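Local atomic coordinates of pyoverdine biosynthesis protein PvcB (Pseudomonas aeruginosa, PDB entry 4YLM), a protein that catalyses the iron- and 2-oxoglutarate-dependent oxidation of tyrosine isonitrile in the biosynthesis of paerucumarin. Residues A[113-127]-A[276-290]. Numbering follows the deposited sequence.
Sequences WDGMYLETVPEFQVF and RVHIHAEPALRNPHL
The H278 ring has P122 CG over one face, 3.8 Å from its centroid in a CH-pi contact, and R276 NE over the other; D114 OD2 and F124 O meet its edge. H278 sits on strand 276-281, paired antiparallel with strand 124-127, in the double-stranded beta-helix (cupin) core of this TfdA-family oxygenase. H278 NE2 gives D114 OD2 a nearly straight bond of 2.8 Å, the ring and carboxylate planes 83° apart. Q125 NE2 reaches the same OD2 from the opposite face of the carboxylate, also at 2.8 Å. Water 2 donates to it as well and accepts from R276 NH1, whose own charge contact with OD2 is long. These second-shell bonds probably restrain the rotation of D114, assigned as an iron ligand with H112 and H261; its OD1 is hydrogen-bonded to H261 here. W85 holds the far nitrogen of H278. Further along the sheet R276 CG lies over one face of the F127 ring.

E123 and F124 both face I279 in a classic beta bulge, where the strand turns a corner; E123 OE2 forms a salt bridge with R53. Beyond it V121 N bonds L285 O, and N287 ties down the loop that follows D114. With CG anti to the backbone N (chi1 -172°), its amide points into the G115-L118 turn. ND2 meets L118 O in the carbonyl plane at 2.9 Å but reaches M116 O from above the M116 carbonyl plane, while N287 N bonds E119 O. N287 OD1 accepts from H289 N, making an Asx turn, and from water 1, whose O lies 3.0 Å from W113 NE1 and accepts from it in the plane of the indole.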
loop_
_atom_site.group_PDB
_atom_site.type_symbol
_atom_site.label_atom_id
_atom_site.label_comp_id
_atom_site.label_asym_id
_atom_site.label_seq_id
_atom_site.Cartn_x
_atom_site.Cartn_y
_atom_site.Cartn_z
ATOM N N TRP A 113 15.229 -8.775 -21.901
ATOM C CA TRP A 113 14.012 -8.738 -21.091
ATOM C C TRP A 113 13.045 -9.840 -21.504
ATOM O O TRP A 113 13.112 -10.338 -22.627
ATOM C CB TRP A 113 13.349 -7.354 -21.135
ATOM C CG TRP A 113 12.671 -6.920 -22.426
ATOM C CD1 TRP A 113 11.325 -6.901 -22.671
ATOM C CD2 TRP A 113 13.294 -6.371 -23.598
ATOM N NE1 TRP A 113 11.075 -6.402 -23.926
ATOM C CE2 TRP A 113 12.266 -6.072 -24.518
ATOM C CE3 TRP A 113 14.623 -6.125 -23.969
ATOM C CZ2 TRP A 113 12.522 -5.532 -25.786
ATOM C CZ3 TRP A 113 14.877 -5.589 -25.222
ATOM C CH2 TRP A 113 13.831 -5.296 -26.117
ATOM N N ASP A 114 12.160 -10.230 -20.593
ATOM C CA ASP A 114 11.176 -11.272 -20.879
ATOM C C ASP A 114 10.014 -10.695 -21.662
ATOM O O ASP A 114 9.589 -9.552 -21.422
ATOM C CB ASP A 114 10.654 -11.922 -19.588
ATOM C CG ASP A 114 11.607 -12.953 -19.032
ATOM O OD1 ASP A 114 12.653 -13.197 -19.678
ATOM O OD2 ASP A 114 11.309 -13.529 -17.959
ATOM N N GLY A 115 9.507 -11.486 -22.604
ATOM C CA GLY A 115 8.342 -11.097 -23.372
ATOM C C GLY A 115 8.631 -10.361 -24.668
ATOM O O GLY A 115 7.709 -9.901 -25.336
ATOM N N MET A 116 9.908 -10.242 -25.019
ATOM C CA MET A 116 10.325 -9.519 -26.223
ATOM C C MET A 116 9.539 -9.933 -27.465
ATOM O O MET A 116 9.199 -9.098 -28.306
ATOM C CB MET A 116 11.797 -9.790 -26.519
ATOM C CG MET A 116 12.780 -9.335 -25.471
ATOM S SD MET A 116 14.443 -9.823 -25.989
ATOM C CE MET A 116 14.419 -9.188 -27.676
ATOM N N TYR A 117 9.284 -11.233 -27.586
ATOM C CA TYR A 117 8.670 -11.793 -28.789
ATOM C C TYR A 117 7.252 -12.251 -28.521
ATOM O O TYR A 117 6.696 -13.025 -29.300
ATOM C CB TYR A 117 9.469 -13.001 -29.289
ATOM C CG TYR A 117 10.876 -12.686 -29.736
ATOM C CD1 TYR A 117 11.108 -11.910 -30.865
ATOM C CD2 TYR A 117 11.973 -13.176 -29.038
ATOM C CE1 TYR A 117 12.394 -11.626 -31.279
ATOM C CE2 TYR A 117 13.262 -12.892 -29.448
ATOM C CZ TYR A 117 13.465 -12.121 -30.567
ATOM O OH TYR A 117 14.749 -11.836 -30.977
ATOM N N LEU A 118 6.672 -11.792 -27.417
ATOM C CA LEU A 118 5.340 -12.237 -27.030
ATOM C C LEU A 118 4.299 -11.175 -27.338
ATOM O O LEU A 118 4.633 -10.015 -27.586
ATOM C CB LEU A 118 5.295 -12.592 -25.544
ATOM C CG LEU A 118 6.266 -13.654 -25.026
ATOM C CD1 LEU A 118 5.992 -13.913 -23.555
ATOM C CD2 LEU A 118 6.151 -14.946 -25.821
ATOM N N GLU A 119 3.033 -11.570 -27.325
ATOM C CA GLU A 119 1.962 -10.616 -27.588
ATOM C C GLU A 119 1.774 -9.676 -26.396
ATOM O O GLU A 119 1.357 -8.530 -26.562
ATOM C CB GLU A 119 0.654 -11.348 -27.901
ATOM C CG GLU A 119 -0.542 -10.416 -28.100
ATOM C CD GLU A 119 -0.418 -9.549 -29.347
ATOM O OE1 GLU A 119 0.365 -9.901 -30.255
ATOM O OE2 GLU A 119 -1.109 -8.511 -29.415
ATOM N N THR A 120 2.065 -10.177 -25.195
ATOM C CA THR A 120 1.980 -9.371 -23.981
ATOM C C THR A 120 3.244 -9.542 -23.137
ATOM O O THR A 120 3.852 -10.614 -23.124
ATOM C CB THR A 120 0.753 -9.730 -23.125
ATOM O OG1 THR A 120 0.909 -11.055 -22.614
ATOM C CG2 THR A 120 -0.517 -9.658 -23.951
ATOM N N VAL A 121 3.626 -8.475 -22.442
ATOM C CA VAL A 121 4.882 -8.421 -21.697
ATOM C C VAL A 121 4.585 -8.457 -20.193
ATOM O O VAL A 121 3.801 -7.652 -19.692
ATOM C CB VAL A 121 5.685 -7.138 -22.087
ATOM C CG1 VAL A 121 6.958 -7.015 -21.275
ATOM C CG2 VAL A 121 6.000 -7.141 -23.593
ATOM N N PRO A 122 5.187 -9.409 -19.467
ATOM C CA PRO A 122 4.896 -9.488 -18.032
ATOM C C PRO A 122 5.570 -8.348 -17.277
ATOM O O PRO A 122 6.666 -7.955 -17.658
ATOM C CB PRO A 122 5.526 -10.816 -17.624
ATOM C CG PRO A 122 6.675 -10.985 -18.583
ATOM C CD PRO A 122 6.202 -10.392 -19.892
ATOM N N GLU A 123 4.937 -7.830 -16.223
ATOM C CA GLU A 123 5.600 -6.812 -15.408
ATOM C C GLU A 123 6.651 -7.421 -14.480
ATOM O O GLU A 123 7.734 -6.866 -14.321
ATOM C CB GLU A 123 4.593 -5.963 -14.604
ATOM C CG GLU A 123 5.281 -4.897 -13.729
ATOM C CD GLU A 123 4.318 -3.861 -13.150
ATOM O OE1 GLU A 123 3.091 -4.105 -13.160
ATOM O OE2 GLU A 123 4.796 -2.802 -12.686
ATOM N N PHE A 124 6.329 -8.557 -13.866
ATOM C CA PHE A 124 7.216 -9.174 -12.885
ATOM C C PHE A 124 7.595 -10.604 -13.237
ATOM O O PHE A 124 6.781 -11.367 -13.795
ATOM C CB PHE A 124 6.555 -9.231 -11.495
ATOM C CG PHE A 124 6.133 -7.886 -10.946
ATOM C CD1 PHE A 124 7.080 -6.925 -10.596
ATOM C CD2 PHE A 124 4.786 -7.593 -10.769
ATOM C CE1 PHE A 124 6.676 -5.673 -10.079
ATOM C CE2 PHE A 124 4.376 -6.352 -10.255
ATOM C CZ PHE A 124 5.321 -5.397 -9.913
ATOM N N GLN A 125 8.822 -10.969 -12.859
ATOM C CA GLN A 125 9.223 -12.364 -12.711
ATOM C C GLN A 125 9.214 -12.675 -11.211
ATOM O O GLN A 125 9.741 -11.904 -10.414
ATOM C CB GLN A 125 10.645 -12.589 -13.258
ATOM C CG GLN A 125 10.875 -12.171 -14.712
ATOM C CD GLN A 125 12.332 -11.787 -14.975
ATOM O OE1 GLN A 125 12.939 -11.053 -14.195
ATOM N NE2 GLN A 125 12.899 -12.301 -16.055
ATOM N N VAL A 126 8.588 -13.783 -10.824
ATOM C CA VAL A 126 8.670 -14.278 -9.462
ATOM C C VAL A 126 9.447 -15.595 -9.517
ATOM O O VAL A 126 9.028 -16.540 -10.186
ATOM C CB VAL A 126 7.275 -14.514 -8.852
ATOM C CG1 VAL A 126 7.391 -15.146 -7.464
ATOM C CG2 VAL A 126 6.505 -13.184 -8.772
ATOM N N PHE A 127 10.594 -15.638 -8.845
ATOM C CA PHE A 127 11.430 -16.840 -8.818
ATOM C C PHE A 127 11.417 -17.431 -7.419
ATOM O O PHE A 127 11.721 -16.740 -6.457
ATOM C CB PHE A 127 12.894 -16.512 -9.127
ATOM C CG PHE A 127 13.157 -16.026 -10.524
ATOM C CD1 PHE A 127 13.406 -16.922 -11.554
ATOM C CD2 PHE A 127 13.230 -14.670 -10.794
ATOM C CE1 PHE A 127 13.690 -16.468 -12.850
ATOM C CE2 PHE A 127 13.505 -14.210 -12.076
ATOM C CZ PHE A 127 13.747 -15.112 -13.106
ATOM N N ARG A 276 9.885 -20.336 -11.958
ATOM C CA ARG A 276 9.553 -18.968 -12.340
ATOM C C ARG A 276 8.101 -18.812 -12.776
ATOM O O ARG A 276 7.581 -19.623 -13.556
ATOM C CB ARG A 276 10.465 -18.475 -13.465
ATOM C CG ARG A 276 10.167 -17.030 -13.892
ATOM C CD ARG A 276 10.439 -16.825 -15.377
ATOM N NE ARG A 276 9.451 -17.506 -16.206
ATOM C CZ ARG A 276 9.602 -17.736 -17.509
ATOM N NH1 ARG A 276 10.702 -17.344 -18.126
ATOM N NH2 ARG A 276 8.656 -18.367 -18.192
ATOM N N VAL A 277 7.467 -17.749 -12.281
ATOM C CA VAL A 277 6.113 -17.360 -12.665
ATOM C C VAL A 277 6.138 -15.911 -13.159
ATOM O O VAL A 277 6.830 -15.064 -12.580
ATOM C CB VAL A 277 5.153 -17.475 -11.459
ATOM C CG1 VAL A 277 3.722 -17.033 -11.839
ATOM C CG2 VAL A 277 5.169 -18.910 -10.901
ATOM N N HIS A 278 5.411 -15.636 -14.240
ATOM C CA HIS A 278 5.275 -14.288 -14.771
ATOM C C HIS A 278 3.980 -13.660 -14.257
ATOM O O HIS A 278 2.962 -14.343 -14.162
ATOM C CB HIS A 278 5.229 -14.328 -16.298
ATOM C CG HIS A 278 6.574 -14.426 -16.950
ATOM N ND1 HIS A 278 6.800 -15.205 -18.063
ATOM C CD2 HIS A 278 7.748 -13.807 -16.678
ATOM C CE1 HIS A 278 8.062 -15.074 -18.442
ATOM N NE2 HIS A 278 8.660 -14.236 -17.614
ATOM N N ILE A 279 4.015 -12.367 -13.937
ATOM C CA ILE A 279 2.815 -11.645 -13.504
ATOM C C ILE A 279 2.561 -10.527 -14.493
ATOM O O ILE A 279 3.464 -9.751 -14.792
ATOM C CB ILE A 279 2.987 -11.028 -12.103
ATOM C CG1 ILE A 279 3.515 -12.074 -11.113
ATOM C CG2 ILE A 279 1.675 -10.348 -11.630
ATOM C CD1 ILE A 279 2.552 -13.196 -10.821
ATOM N N HIS A 280 1.336 -10.443 -14.998
ATOM C CA HIS A 280 0.969 -9.408 -15.953
ATOM C C HIS A 280 1.066 -8.031 -15.310
ATOM O O HIS A 280 0.935 -7.896 -14.094
ATOM C CB HIS A 280 -0.476 -9.607 -16.417
ATOM C CG HIS A 280 -0.623 -10.571 -17.555
ATOM N ND1 HIS A 280 -0.061 -10.351 -18.795
ATOM C CD2 HIS A 280 -1.281 -11.752 -17.643
ATOM C CE1 HIS A 280 -0.367 -11.354 -19.598
ATOM N NE2 HIS A 280 -1.114 -12.214 -18.925
ATOM N N ALA A 281 1.296 -7.024 -16.138
ATOM C CA ALA A 281 1.089 -5.633 -15.749
ATOM C C ALA A 281 -0.401 -5.385 -15.481
ATOM O O ALA A 281 -1.240 -6.246 -15.763
ATOM C CB ALA A 281 1.609 -4.696 -16.860
ATOM N N GLU A 282 -0.725 -4.217 -14.929
ATOM C CA GLU A 282 -2.095 -3.896 -14.526
ATOM C C GLU A 282 -2.570 -2.657 -15.266
ATOM O O GLU A 282 -2.256 -1.542 -14.864
ATOM C CB GLU A 282 -2.175 -3.606 -13.025
ATOM C CG GLU A 282 -1.902 -4.775 -12.109
ATOM C CD GLU A 282 -1.897 -4.352 -10.651
ATOM O OE1 GLU A 282 -2.873 -4.662 -9.938
ATOM O OE2 GLU A 282 -0.926 -3.698 -10.218
ATOM N N PRO A 283 -3.327 -2.852 -16.352
ATOM C CA PRO A 283 -3.723 -4.186 -16.795
ATOM C C PRO A 283 -2.683 -4.758 -17.752
ATOM O O PRO A 283 -1.650 -4.124 -18.002
ATOM C CB PRO A 283 -5.033 -3.911 -17.533
ATOM C CG PRO A 283 -4.782 -2.566 -18.187
ATOM C CD PRO A 283 -3.892 -1.795 -17.213
ATOM N N ALA A 284 -2.955 -5.940 -18.293
ATOM C CA ALA A 284 -1.964 -6.626 -19.126
ATOM C C ALA A 284 -1.348 -5.698 -20.171
ATOM O O ALA A 284 -2.036 -4.875 -20.769
ATOM C CB ALA A 284 -2.570 -7.870 -19.779
ATOM N N LEU A 285 -0.045 -5.834 -20.390
ATOM C CA LEU A 285 0.676 -4.931 -21.285
ATOM C C LEU A 285 0.876 -5.514 -22.687
ATOM O O LEU A 285 1.668 -6.438 -22.879
ATOM C CB LEU A 285 2.052 -4.588 -20.700
ATOM C CG LEU A 285 2.985 -3.782 -21.608
ATOM C CD1 LEU A 285 2.343 -2.458 -21.986
ATOM C CD2 LEU A 285 4.346 -3.551 -20.940
ATOM N N ARG A 286 0.177 -4.955 -23.667
ATOM C CA ARG A 286 0.398 -5.333 -25.056
ATOM C C ARG A 286 1.830 -4.974 -25.438
ATOM O O ARG A 286 2.282 -3.853 -25.189
ATOM C CB ARG A 286 -0.595 -4.593 -25.951
ATOM C CG ARG A 286 -0.460 -4.880 -27.429
ATOM C CD ARG A 286 -1.538 -4.140 -28.200
ATOM N NE ARG A 286 -1.475 -4.398 -29.634
ATOM C CZ ARG A 286 -0.809 -3.639 -30.496
ATOM N NH1 ARG A 286 -0.137 -2.577 -30.062
ATOM N NH2 ARG A 286 -0.806 -3.946 -31.787
ATOM N N ASN A 287 2.549 -5.928 -26.028
ATOM C CA ASN A 287 3.940 -5.708 -26.421
ATOM C C ASN A 287 4.046 -4.610 -27.469
ATOM O O ASN A 287 3.573 -4.779 -28.591
ATOM C CB ASN A 287 4.551 -6.999 -26.968
ATOM C CG ASN A 287 6.049 -6.887 -27.201
ATOM O OD1 ASN A 287 6.620 -5.795 -27.170
ATOM N ND2 ASN A 287 6.694 -8.023 -27.432
ATOM N N PRO A 288 4.665 -3.474 -27.104
ATOM C CA PRO A 288 4.791 -2.343 -28.031
ATOM C C PRO A 288 5.892 -2.538 -29.069
ATOM O O PRO A 288 5.997 -1.730 -29.987
ATOM C CB PRO A 288 5.154 -1.175 -27.107
ATOM C CG PRO A 288 5.895 -1.820 -25.984
ATOM C CD PRO A 288 5.232 -3.169 -25.777
ATOM N N HIS A 289 6.695 -3.589 -28.934
ATOM C CA HIS A 289 7.849 -3.758 -29.808
ATOM C C HIS A 289 7.731 -4.935 -30.775
ATOM O O HIS A 289 8.575 -5.107 -31.658
ATOM C CB HIS A 289 9.117 -3.891 -28.966
ATOM C CG HIS A 289 9.328 -2.747 -28.024
ATOM N ND1 HIS A 289 9.581 -2.925 -26.680
ATOM C CD2 HIS A 289 9.317 -1.409 -28.233
ATOM C CE1 HIS A 289 9.726 -1.744 -26.104
ATOM N NE2 HIS A 289 9.569 -0.808 -27.024
ATOM N N LEU A 290 6.696 -5.751 -30.602
ATOM C CA LEU A 290 6.507 -6.909 -31.464
ATOM C C LEU A 290 6.148 -6.478 -32.888
ATOM O O LEU A 290 5.285 -5.628 -33.092
ATOM C CB LEU A 290 5.415 -7.820 -30.907
ATOM C CG LEU A 290 5.179 -9.126 -31.668
ATOM C CD1 LEU A 290 6.439 -9.958 -31.677
ATOM C CD2 LEU A 290 4.027 -9.906 -31.060
HETATM O O HOH W 1 8.711 -5.266 -25.306
HETATM O O HOH W 2 12.921 -15.538 -17.440
HETATM O O HOH W 3 1.246 -7.778 -18.981
HETATM O O HOH W 4 1.592 -6.283 -12.045
HETATM O O HOH W 5 1.325 -2.407 -14.306
#